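6-carboxyhexanoate--coa ligase (Bacillus subtilis, PDB 5FLG) is a ligase of the 6-carboxyhexanoate--CoA ligase family that binds phosphoaminophosphonic acid-adenylate ester, pimelic acid and magnesium ions. Local coordinates at residues I73-V81 / L176-R184; V145-N156 / L245-W254. All coordinates share one frame; numbering follows the deposited sequence.

Contact 1: residues I73-V81 / L176-R184; sequences IKTIQPLPV and LALASKVSR. With ANP (phosphoaminophosphonic acid-adenylate ester), chain D.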
loop_
_atom_site.group_PDB
_atom_site.type_symbol
_atom_site.label_atom_id
_atom_site.label_comp_id
_atom_site.label_asym_id
_atom_site.label_seq_id
_atom_site.Cartn_x
_atom_site.Cartn_y
_atom_site.Cartn_z
ATOM N N ILE A 73 -22.828 -4.220 -2.691
ATOM C CA ILE A 73 -22.467 -3.695 -3.989
ATOM C C ILE A 73 -23.712 -3.399 -4.771
ATOM O O ILE A 73 -24.632 -4.172 -4.796
ATOM C CB ILE A 73 -21.674 -4.740 -4.823
ATOM C CG1 ILE A 73 -20.559 -5.361 -3.993
ATOM C CG2 ILE A 73 -21.089 -4.112 -6.074
ATOM C CD1 ILE A 73 -19.647 -4.369 -3.332
ATOM N N LYS A 74 -23.670 -2.346 -5.546
ATOM C CA LYS A 74 -24.761 -2.005 -6.407
ATOM C C LYS A 74 -24.224 -2.081 -7.806
ATOM O O LYS A 74 -23.172 -1.491 -8.092
ATOM C CB LYS A 74 -25.209 -0.576 -6.124
ATOM C CG LYS A 74 -26.182 -0.041 -7.158
ATOM C CD LYS A 74 -27.409 -0.928 -7.272
ATOM C CE LYS A 74 -28.417 -0.310 -8.226
ATOM N NZ LYS A 74 -29.820 -0.654 -7.845
ATOM N N THR A 75 -25.072 -2.542 -8.709
ATOM C CA THR A 75 -24.699 -2.694 -10.106
ATOM C C THR A 75 -25.549 -1.765 -10.923
ATOM O O THR A 75 -26.738 -1.848 -10.843
ATOM C CB THR A 75 -24.920 -4.166 -10.546
ATOM O OG1 THR A 75 -24.001 -4.986 -9.837
ATOM C CG2 THR A 75 -24.715 -4.357 -12.001
ATOM N N ILE A 76 -24.920 -1.008 -11.815
ATOM C CA ILE A 76 -25.582 -0.077 -12.708
ATOM C C ILE A 76 -25.100 -0.223 -14.129
ATOM O O ILE A 76 -24.046 -0.824 -14.391
ATOM C CB ILE A 76 -25.331 1.377 -12.295
ATOM C CG1 ILE A 76 -23.848 1.679 -12.278
ATOM C CG2 ILE A 76 -25.946 1.687 -10.932
ATOM C CD1 ILE A 76 -23.519 3.138 -12.093
ATOM N N GLN A 77 -25.912 0.273 -15.048
ATOM C CA GLN A 77 -25.545 0.468 -16.435
ATOM C C GLN A 77 -24.582 1.618 -16.643
ATOM O O GLN A 77 -24.551 2.545 -15.852
ATOM C CB GLN A 77 -26.779 0.779 -17.280
ATOM C CG GLN A 77 -27.822 -0.315 -17.281
ATOM C CD GLN A 77 -27.516 -1.414 -18.276
ATOM O OE1 GLN A 77 -27.603 -2.572 -17.927
ATOM N NE2 GLN A 77 -27.189 -1.059 -19.529
ATOM N N PRO A 78 -23.677 1.474 -17.631
ATOM C CA PRO A 78 -22.881 2.603 -18.041
ATOM C C PRO A 78 -23.791 3.649 -18.645
ATOM O O PRO A 78 -24.835 3.333 -19.190
ATOM C CB PRO A 78 -21.929 2.016 -19.097
ATOM C CG PRO A 78 -22.703 0.880 -19.678
ATOM C CD PRO A 78 -23.516 0.312 -18.534
ATOM N N LEU A 79 -23.378 4.899 -18.549
ATOM C CA LEU A 79 -23.990 5.954 -19.336
ATOM C C LEU A 79 -23.967 5.584 -20.801
ATOM O O LEU A 79 -22.982 5.041 -21.289
ATOM C CB LEU A 79 -23.238 7.271 -19.126
ATOM C CG LEU A 79 -23.266 7.853 -17.713
ATOM C CD1 LEU A 79 -22.230 8.954 -17.598
ATOM C CD2 LEU A 79 -24.648 8.367 -17.317
ATOM N N PRO A 80 -25.002 6.014 -21.535
ATOM C CA PRO A 80 -24.937 6.144 -22.997
ATOM C C PRO A 80 -23.800 7.027 -23.489
ATOM O O PRO A 80 -23.505 8.065 -22.891
ATOM C CB PRO A 80 -26.277 6.755 -23.370
ATOM C CG PRO A 80 -26.800 7.383 -22.110
ATOM C CD PRO A 80 -26.154 6.716 -20.932
ATOM N N VAL A 81 -23.037 6.511 -24.460
ATOM C CA VAL A 81 -21.877 7.191 -24.966
ATOM C C VAL A 81 -22.135 7.814 -26.338
ATOM O O VAL A 81 -22.787 7.230 -27.183
ATOM C CB VAL A 81 -20.728 6.191 -25.100
ATOM C CG1 VAL A 81 -19.563 6.804 -25.842
ATOM C CG2 VAL A 81 -20.323 5.721 -23.722
ATOM N N LEU A 176 -15.275 5.646 -17.937
ATOM C CA LEU A 176 -16.721 5.470 -18.018
ATOM C C LEU A 176 -17.267 4.868 -16.717
ATOM O O LEU A 176 -18.391 5.196 -16.282
ATOM C CB LEU A 176 -17.112 4.671 -19.262
ATOM C CG LEU A 176 -18.604 4.507 -19.591
ATOM C CD1 LEU A 176 -19.398 5.823 -19.527
ATOM C CD2 LEU A 176 -18.745 3.871 -20.959
ATOM N N ALA A 177 -16.494 4.001 -16.071
ATOM C CA ALA A 177 -16.927 3.487 -14.776
ATOM C C ALA A 177 -17.029 4.613 -13.760
ATOM O O ALA A 177 -18.025 4.689 -12.984
ATOM C CB ALA A 177 -16.004 2.423 -14.261
ATOM N N LEU A 178 -15.981 5.445 -13.720
ATOM C CA LEU A 178 -15.980 6.606 -12.840
ATOM C C LEU A 178 -17.149 7.538 -13.118
ATOM O O LEU A 178 -17.854 7.955 -12.203
ATOM C CB LEU A 178 -14.655 7.367 -12.966
ATOM C CG LEU A 178 -14.447 8.491 -11.950
ATOM C CD1 LEU A 178 -12.961 8.785 -11.770
ATOM C CD2 LEU A 178 -15.188 9.743 -12.401
ATOM N N ALA A 179 -17.271 7.941 -14.383
ATOM C CA ALA A 179 -18.261 8.875 -14.765
ATOM C C ALA A 179 -19.653 8.367 -14.477
ATOM O O ALA A 179 -20.507 9.154 -14.107
ATOM C CB ALA A 179 -18.143 9.284 -16.205
ATOM N N SER A 180 -19.894 7.081 -14.709
ATOM C CA SER A 180 -21.187 6.509 -14.381
ATOM C C SER A 180 -21.499 6.526 -12.879
ATOM O O SER A 180 -22.615 6.853 -12.452
ATOM C CB SER A 180 -21.278 5.092 -14.939
ATOM O OG SER A 180 -21.146 5.136 -16.333
ATOM N N LYS A 181 -20.531 6.143 -12.065
ATOM C CA LYS A 181 -20.734 6.245 -10.635
ATOM C C LYS A 181 -21.008 7.686 -10.221
ATOM O O LYS A 181 -21.961 7.960 -9.489
ATOM C CB LYS A 181 -19.533 5.742 -9.851
ATOM C CG LYS A 181 -19.587 6.194 -8.406
ATOM C CD LYS A 181 -18.708 5.376 -7.484
ATOM C CE LYS A 181 -18.586 6.085 -6.157
ATOM N NZ LYS A 181 -17.867 5.293 -5.136
ATOM N N VAL A 182 -20.196 8.611 -10.735
ATOM C CA VAL A 182 -20.292 9.986 -10.330
ATOM C C VAL A 182 -21.635 10.575 -10.771
ATOM O O VAL A 182 -22.290 11.271 -10.008
ATOM C CB VAL A 182 -19.116 10.797 -10.876
ATOM C CG1 VAL A 182 -19.341 12.284 -10.672
ATOM C CG2 VAL A 182 -17.832 10.376 -10.175
ATOM N N SER A 183 -22.034 10.298 -12.004
ATOM C CA SER A 183 -23.235 10.912 -12.553
ATOM C C SER A 183 -24.517 10.474 -11.839
ATOM O O SER A 183 -25.526 11.180 -11.864
ATOM C CB SER A 183 -23.344 10.577 -14.009
ATOM O OG SER A 183 -24.408 11.273 -14.611
ATOM N N ARG A 184 -24.500 9.240 -11.351
ATOM C CA ARG A 184 -25.586 8.686 -10.560
ATOM C C ARG A 184 -25.865 9.534 -9.300
ATOM O O ARG A 184 -26.972 9.575 -8.786
ATOM C CB ARG A 184 -25.192 7.274 -10.155
ATOM C CG ARG A 184 -26.236 6.529 -9.349
ATOM C CD ARG A 184 -26.343 5.084 -9.821
ATOM N NE ARG A 184 -27.269 4.309 -9.000
ATOM C CZ ARG A 184 -27.057 4.049 -7.719
ATOM N NH1 ARG A 184 -25.970 4.525 -7.127
ATOM N NH2 ARG A 184 -27.940 3.351 -7.027
HETATM P PG ANP D . -3.566 7.140 -14.632
HETATM O O1G ANP D . -2.513 6.127 -14.278
HETATM O O2G ANP D . -3.160 8.008 -15.792
HETATM O O3G ANP D . -4.951 6.608 -14.807
HETATM P PB ANP D . -5.002 9.039 -12.855
HETATM O O1B ANP D . -6.143 8.086 -12.819
HETATM O O2B ANP D . -4.562 9.844 -11.689
HETATM N N3B ANP D . -3.573 8.153 -13.255
HETATM P PA ANP D . -6.239 9.927 -15.297
HETATM O O1A ANP D . -5.680 10.429 -16.547
HETATM O O2A ANP D . -6.948 8.608 -15.192
HETATM O O3A ANP D . -5.176 10.064 -14.097
HETATM O "O5'" ANP D . -7.295 11.108 -14.832
HETATM C "C5'" ANP D . -7.057 12.447 -15.162
HETATM C "C4'" ANP D . -7.303 13.326 -13.934
HETATM O "O4'" ANP D . -8.632 13.086 -13.454
HETATM C "C3'" ANP D . -6.357 12.993 -12.791
HETATM O "O3'" ANP D . -5.194 13.812 -12.819
HETATM C "C2'" ANP D . -7.173 13.332 -11.579
HETATM O "O2'" ANP D . -7.137 14.746 -11.384
HETATM C "C1'" ANP D . -8.552 12.942 -12.031
HETATM N N9 ANP D . -8.827 11.574 -11.577
HETATM C C8 ANP D . -8.327 10.392 -12.084
HETATM N N7 ANP D . -8.888 9.339 -11.444
HETATM C C5 ANP D . -9.722 9.856 -10.491
HETATM C C6 ANP D . -10.598 9.337 -9.428
HETATM N N6 ANP D . -10.718 8.028 -9.186
HETATM N N1 ANP D . -11.304 10.213 -8.679
HETATM C C2 ANP D . -11.187 11.532 -8.864
HETATM N N3 ANP D . -10.470 12.102 -9.847
HETATM C C4 ANP D . -9.654 11.317 -10.589
#

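Contact 2: residues V145-N156 / L245-W254; sequences VRVSRMDWPDAN and LEKQPILIEW. With ANP (phosphoaminophosphonic acid-adenylate ester), chain D.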
loop_
_atom_site.group_PDB
_atom_site.type_symbol
_atom_site.label_atom_id
_atom_site.label_comp_id
_atom_site.label_asym_id
_atom_site.label_seq_id
_atom_site.Cartn_x
_atom_site.Cartn_y
_atom_site.Cartn_z
ATOM N N VAL A 145 -10.664 15.057 -4.440
ATOM C CA VAL A 145 -11.546 14.019 -3.968
ATOM C C VAL A 145 -11.348 12.850 -4.893
ATOM O O VAL A 145 -11.469 12.992 -6.106
ATOM C CB VAL A 145 -13.027 14.475 -4.012
ATOM C CG1 VAL A 145 -13.962 13.308 -3.737
ATOM C CG2 VAL A 145 -13.270 15.600 -3.007
ATOM N N ARG A 146 -11.067 11.686 -4.330
ATOM C CA ARG A 146 -10.680 10.533 -5.141
ATOM C C ARG A 146 -11.806 9.513 -5.134
ATOM O O ARG A 146 -12.082 8.900 -4.142
ATOM C CB ARG A 146 -9.394 9.902 -4.636
ATOM C CG ARG A 146 -8.796 8.888 -5.628
ATOM C CD ARG A 146 -8.025 9.526 -6.796
ATOM N NE ARG A 146 -7.687 8.492 -7.792
ATOM C CZ ARG A 146 -6.961 8.648 -8.902
ATOM N NH1 ARG A 146 -6.446 9.822 -9.230
ATOM N NH2 ARG A 146 -6.834 7.612 -9.746
ATOM N N VAL A 147 -12.492 9.388 -6.250
ATOM C CA VAL A 147 -13.571 8.436 -6.378
ATOM C C VAL A 147 -13.002 7.025 -6.376
ATOM O O VAL A 147 -11.995 6.743 -7.032
ATOM C CB VAL A 147 -14.340 8.687 -7.681
ATOM C CG1 VAL A 147 -15.492 7.704 -7.815
ATOM C CG2 VAL A 147 -14.853 10.132 -7.702
ATOM N N SER A 148 -13.584 6.180 -5.546
ATOM C CA SER A 148 -13.048 4.880 -5.330
ATOM C C SER A 148 -14.168 3.820 -5.350
ATOM O O SER A 148 -15.352 4.156 -5.338
ATOM C CB SER A 148 -12.321 4.902 -4.002
ATOM O OG SER A 148 -11.597 3.719 -3.803
ATOM N N ARG A 149 -13.779 2.545 -5.352
ATOM C CA ARG A 149 -14.703 1.432 -5.159
ATOM C C ARG A 149 -15.691 1.349 -6.281
ATOM O O ARG A 149 -16.900 1.156 -6.054
ATOM C CB ARG A 149 -15.448 1.576 -3.849
ATOM C CG ARG A 149 -14.533 1.386 -2.670
ATOM C CD ARG A 149 -15.284 1.579 -1.383
ATOM N NE ARG A 149 -14.412 1.295 -0.250
ATOM C CZ ARG A 149 -14.854 0.878 0.925
ATOM N NH1 ARG A 149 -16.171 0.792 1.152
ATOM N NH2 ARG A 149 -13.981 0.566 1.867
ATOM N N MET A 150 -15.196 1.577 -7.493
ATOM C CA MET A 150 -15.981 1.302 -8.684
ATOM C C MET A 150 -15.139 0.479 -9.649
ATOM O O MET A 150 -13.910 0.548 -9.613
ATOM C CB MET A 150 -16.444 2.572 -9.345
ATOM C CG MET A 150 -15.347 3.377 -10.044
ATOM S SD MET A 150 -14.339 4.303 -8.886
ATOM C CE MET A 150 -13.452 5.408 -9.964
ATOM N N ASP A 151 -15.786 -0.307 -10.495
ATOM C CA ASP A 151 -15.054 -1.140 -11.485
ATOM C C ASP A 151 -16.061 -1.711 -12.456
ATOM O O ASP A 151 -17.282 -1.524 -12.282
ATOM C CB ASP A 151 -14.357 -2.281 -10.764
ATOM C CG ASP A 151 -13.093 -2.804 -11.505
ATOM O OD1 ASP A 151 -12.964 -2.591 -12.726
ATOM O OD2 ASP A 151 -12.207 -3.346 -10.818
ATOM N N TRP A 152 -15.551 -2.409 -13.474
ATOM C CA TRP A 152 -16.341 -2.872 -14.582
ATOM C C TRP A 152 -15.655 -4.148 -15.056
ATOM O O TRP A 152 -14.599 -4.062 -15.638
ATOM C CB TRP A 152 -16.277 -1.835 -15.695
ATOM C CG TRP A 152 -17.264 -2.050 -16.776
ATOM C CD1 TRP A 152 -17.869 -3.222 -17.099
ATOM C CD2 TRP A 152 -17.607 -1.133 -17.805
ATOM N NE1 TRP A 152 -18.633 -3.066 -18.211
ATOM C CE2 TRP A 152 -18.483 -1.787 -18.672
ATOM C CE3 TRP A 152 -17.227 0.169 -18.101
ATOM C CZ2 TRP A 152 -19.146 -1.125 -19.693
ATOM C CZ3 TRP A 152 -17.771 0.776 -19.180
ATOM C CH2 TRP A 152 -18.727 0.140 -19.976
ATOM N N PRO A 153 -16.185 -5.310 -14.676
ATOM C CA PRO A 153 -15.646 -6.589 -15.129
ATOM C C PRO A 153 -15.311 -6.603 -16.615
ATOM O O PRO A 153 -16.162 -6.287 -17.494
ATOM C CB PRO A 153 -16.759 -7.581 -14.792
ATOM C CG PRO A 153 -17.490 -6.935 -13.624
ATOM C CD PRO A 153 -17.435 -5.461 -13.890
ATOM N N ASP A 154 -14.037 -6.875 -16.892
ATOM C CA ASP A 154 -13.555 -6.790 -18.246
ATOM C C ASP A 154 -14.452 -7.436 -19.309
ATOM O O ASP A 154 -14.590 -6.936 -20.421
ATOM C CB ASP A 154 -12.158 -7.403 -18.327
ATOM C CG ASP A 154 -11.419 -6.919 -19.526
ATOM O OD1 ASP A 154 -11.215 -5.676 -19.602
ATOM O OD2 ASP A 154 -11.314 -7.703 -20.502
ATOM N N ALA A 155 -14.951 -8.609 -19.027
ATOM C CA ALA A 155 -15.652 -9.385 -20.061
ATOM C C ALA A 155 -16.908 -8.646 -20.512
ATOM O O ALA A 155 -17.197 -8.498 -21.712
ATOM C CB ALA A 155 -15.999 -10.765 -19.507
ATOM N N ASN A 156 -17.564 -8.005 -19.551
ATOM C CA ASN A 156 -18.773 -7.244 -19.869
ATOM C C ASN A 156 -18.386 -5.946 -20.572
ATOM O O ASN A 156 -18.923 -5.612 -21.609
ATOM C CB ASN A 156 -19.560 -7.029 -18.578
ATOM C CG ASN A 156 -20.813 -6.185 -18.781
ATOM O OD1 ASN A 156 -20.704 -4.984 -18.869
ATOM N ND2 ASN A 156 -21.879 -6.824 -19.199
ATOM N N LEU A 245 -18.771 9.455 -2.692
ATOM C CA LEU A 245 -17.868 9.258 -3.818
ATOM C C LEU A 245 -16.692 8.346 -3.473
ATOM O O LEU A 245 -16.212 7.579 -4.308
ATOM C CB LEU A 245 -17.354 10.602 -4.338
ATOM C CG LEU A 245 -18.445 11.487 -4.933
ATOM C CD1 LEU A 245 -17.925 12.889 -5.130
ATOM C CD2 LEU A 245 -18.952 10.928 -6.249
ATOM N N GLU A 246 -16.216 8.437 -2.240
ATOM C CA GLU A 246 -15.089 7.626 -1.824
ATOM C C GLU A 246 -15.465 6.210 -1.408
ATOM O O GLU A 246 -14.677 5.285 -1.635
ATOM C CB GLU A 246 -14.282 8.343 -0.736
ATOM C CG GLU A 246 -13.685 9.657 -1.243
ATOM C CD GLU A 246 -12.786 10.373 -0.242
ATOM O OE1 GLU A 246 -12.977 10.202 0.980
ATOM O OE2 GLU A 246 -11.918 11.167 -0.690
ATOM N N LYS A 247 -16.695 5.997 -0.933
ATOM C CA LYS A 247 -17.011 4.748 -0.223
ATOM C C LYS A 247 -18.113 3.849 -0.807
ATOM O O LYS A 247 -18.222 2.671 -0.443
ATOM C CB LYS A 247 -17.325 5.047 1.230
ATOM C CG LYS A 247 -16.144 5.656 1.971
ATOM C CD LYS A 247 -14.971 4.685 2.014
ATOM C CE LYS A 247 -14.319 4.648 3.387
ATOM N NZ LYS A 247 -13.376 5.783 3.545
ATOM N N GLN A 248 -18.916 4.376 -1.718
ATOM C CA GLN A 248 -20.069 3.630 -2.211
ATOM C C GLN A 248 -19.662 2.681 -3.356
ATOM O O GLN A 248 -19.096 3.117 -4.341
ATOM C CB GLN A 248 -21.126 4.605 -2.678
ATOM C CG GLN A 248 -22.452 3.976 -3.060
ATOM C CD GLN A 248 -23.123 4.745 -4.192
ATOM O OE1 GLN A 248 -22.444 5.326 -5.050
ATOM N NE2 GLN A 248 -24.455 4.768 -4.192
ATOM N N PRO A 249 -19.862 1.374 -3.171
ATOM C CA PRO A 249 -19.282 0.457 -4.145
ATOM C C PRO A 249 -20.194 0.221 -5.335
ATOM O O PRO A 249 -21.389 -0.001 -5.183
ATOM C CB PRO A 249 -19.051 -0.831 -3.350
ATOM C CG PRO A 249 -19.933 -0.742 -2.158
ATOM C CD PRO A 249 -20.255 0.703 -1.917
ATOM N N ILE A 250 -19.624 0.324 -6.525
ATOM C CA ILE A 250 -20.360 0.285 -7.752
ATOM C C ILE A 250 -19.665 -0.692 -8.704
ATOM O O ILE A 250 -18.452 -0.634 -8.888
ATOM C CB ILE A 250 -20.389 1.666 -8.384
ATOM C CG1 ILE A 250 -21.228 2.631 -7.514
ATOM C CG2 ILE A 250 -20.998 1.596 -9.762
ATOM C CD1 ILE A 250 -22.713 2.508 -7.757
ATOM N N LEU A 251 -20.437 -1.596 -9.281
ATOM C CA LEU A 251 -19.984 -2.353 -10.449
ATOM C C LEU A 251 -20.795 -1.959 -11.659
ATOM O O LEU A 251 -22.006 -1.767 -11.565
ATOM C CB LEU A 251 -20.140 -3.846 -10.224
ATOM C CG LEU A 251 -19.171 -4.468 -9.239
ATOM C CD1 LEU A 251 -19.516 -5.942 -9.021
ATOM C CD2 LEU A 251 -17.728 -4.319 -9.693
ATOM N N ILE A 252 -20.124 -1.800 -12.793
ATOM C CA ILE A 252 -20.810 -1.527 -14.031
ATOM C C ILE A 252 -21.158 -2.866 -14.718
ATOM O O ILE A 252 -20.314 -3.742 -14.877
ATOM C CB ILE A 252 -19.948 -0.693 -14.963
ATOM C CG1 ILE A 252 -19.465 0.562 -14.257
ATOM C CG2 ILE A 252 -20.709 -0.380 -16.226
ATOM C CD1 ILE A 252 -20.586 1.497 -13.845
ATOM N N GLU A 253 -22.400 -3.023 -15.137
ATOM C CA GLU A 253 -22.771 -4.156 -15.959
ATOM C C GLU A 253 -23.689 -3.658 -17.029
ATOM O O GLU A 253 -24.790 -3.174 -16.746
ATOM C CB GLU A 253 -23.467 -5.244 -15.154
ATOM C CG GLU A 253 -23.607 -6.533 -15.951
ATOM C CD GLU A 253 -24.676 -7.471 -15.421
ATOM O OE1 GLU A 253 -24.778 -7.636 -14.181
ATOM O OE2 GLU A 253 -25.370 -8.090 -16.266
ATOM N N TRP A 254 -23.210 -3.711 -18.263
ATOM C CA TRP A 254 -24.046 -3.338 -19.377
ATOM C C TRP A 254 -24.913 -4.518 -19.805
ATOM O O TRP A 254 -24.436 -5.635 -19.873
ATOM C CB TRP A 254 -23.188 -2.893 -20.506
ATOM C CG TRP A 254 -23.911 -2.786 -21.785
ATOM C CD1 TRP A 254 -24.740 -1.787 -22.160
ATOM C CD2 TRP A 254 -23.830 -3.687 -22.890
ATOM N NE1 TRP A 254 -25.195 -2.011 -23.432
ATOM C CE2 TRP A 254 -24.632 -3.163 -23.910
ATOM C CE3 TRP A 254 -23.113 -4.863 -23.131
ATOM C CZ2 TRP A 254 -24.726 -3.755 -25.164
ATOM C CZ3 TRP A 254 -23.234 -5.467 -24.368
ATOM C CH2 TRP A 254 -24.058 -4.922 -25.358
HETATM P PG ANP D . -3.566 7.140 -14.632
HETATM O O1G ANP D . -2.513 6.127 -14.278
HETATM O O2G ANP D . -3.160 8.008 -15.792
HETATM O O3G ANP D . -4.951 6.608 -14.807
HETATM P PB ANP D . -5.002 9.039 -12.855
HETATM O O1B ANP D . -6.143 8.086 -12.819
HETATM O O2B ANP D . -4.562 9.844 -11.689
HETATM N N3B ANP D . -3.573 8.153 -13.255
HETATM P PA ANP D . -6.239 9.927 -15.297
HETATM O O1A ANP D . -5.680 10.429 -16.547
HETATM O O2A ANP D . -6.948 8.608 -15.192
HETATM O O3A ANP D . -5.176 10.064 -14.097
HETATM O "O5'" ANP D . -7.295 11.108 -14.832
HETATM C "C5'" ANP D . -7.057 12.447 -15.162
HETATM C "C4'" ANP D . -7.303 13.326 -13.934
HETATM O "O4'" ANP D . -8.632 13.086 -13.454
HETATM C "C3'" ANP D . -6.357 12.993 -12.791
HETATM O "O3'" ANP D . -5.194 13.812 -12.819
HETATM C "C2'" ANP D . -7.173 13.332 -11.579
HETATM O "O2'" ANP D . -7.137 14.746 -11.384
HETATM C "C1'" ANP D . -8.552 12.942 -12.031
HETATM N N9 ANP D . -8.827 11.574 -11.577
HETATM C C8 ANP D . -8.327 10.392 -12.084
HETATM N N7 ANP D . -8.888 9.339 -11.444
HETATM C C5 ANP D . -9.722 9.856 -10.491
HETATM C C6 ANP D . -10.598 9.337 -9.428
HETATM N N6 ANP D . -10.718 8.028 -9.186
HETATM N N1 ANP D . -11.304 10.213 -8.679
HETATM C C2 ANP D . -11.187 11.532 -8.864
HETATM N N3 ANP D . -10.470 12.102 -9.847
HETATM C C4 ANP D . -9.654 11.317 -10.589
#

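Contact 1: residues I73-V81 / L176-R184
The backbone N of L79 donates to S180 OG at 3.2 Å, a nearly straight bond (166° at the hydrogen) that ties the loop after strand 74-76 to helix 170-184. S180 is also a donor: OG, set anti to the carbonyl carbon (chi1 -61°), lies close enough to the helix to bond L176 O at 2.8 Å. That oxygen keeps its helical bond from S180 N, and the two donors reach it from opposite faces of its plane. A small hydroxyl suits a place where the CA atoms of P78 and S180 are 5.6 Å apart.

Apolar packing surrounds this bond. L79 spreads its methyls over the helix, CD1 beside A179 O and CD2 next to S183 OG. The branches of L176 serve separate partners: CD1 meets L79 CB, while CD2 touches P78 CB. L176 CD2 also lies 3.7 Å from V81 CG2. I76 lays CD1 on S180 O and presses CG2 against R184 NE (3.5 Å).

At the more exposed end, the K74 chain crosses R184 at about a right angle. K74 CG covers one guanidinium face, so methylenes make the contact; K74 NZ stays 4.5 Å from R184 NH2.

Strand 74-76 pairs with strand 250-252, whose I252 touches I76 and P78, while W160 of helix 154-164 and Y212 of strand 211-215 pack against L176.

Contact 2: residues V145-N156 / L245-W254
Parallel strand pairing, M150 beside I250 and D151 beside L251, is the core of this contact, in a small parallel sheet whose outer strand 150-151 closely follows the adenine-binding residues. I250 N donates to R149 O, D151 N to I250 O, and I252 N to D151 O.

Beyond the strands, side chains take over. W152 offers one ring face to I252, whose CG2 sits 3.6 Å from the centroid of the five-membered ring, 16° off its normal: a CH-pi contact that suits a branched residue. N156, with CG anti to its backbone N (chi1 177°), turns its amide to the main chain of W254. ND2 donates to W254 O at 2.9 Å, exactly in the amide plane, while OD1 accepts from both W254 N and W152 NE1, the latter in the carbonyl plane on a lone pair. An asparagine fits because one flat group both gives and takes.

At the other end, S148 N bonds L245 O (3.2 Å), and R149 NH1 reaches K247 O while K247 CD lies over one face of the guanidinium. E71 and E67 form salt bridges with R149.

V147 N donates to ANP N1 and V147 O accepts from ANP N6, both at 2.8 Å. R146 lies with its guanidinium over ANP N7 and donates from NH1 to ANP O2B (3.1 Å) and from NH2 to ANP O1B; R124 O and E32 also hold it. The adenine edge is thus read by main chain, the beta phosphate by the R146 guanidinium, and the S148–L245 bond, next to V147, probably helps to hold that segment in place.

Contacts 1 and 2 share one small parallel sheet: strand 250-252 is its middle strand, flanked by 74-76 from contact 1 and 150-151 from contact 2. Contact 2 is the more buried and relies on many main-chain bonds; contact 1, only partly buried, is mostly apolar packing around a single hydrogen bond, with charged chains at its edge. K181 of helix 170-184 joins them directly, its NZ probably donating to Q248 O and S148 O. Both also meet ANP, but differently: L178 of contact 1 brings a methyl to the adenine, whereas contact 2 supplies polar recognition of the base and one arginine, R146, for the beta phosphate.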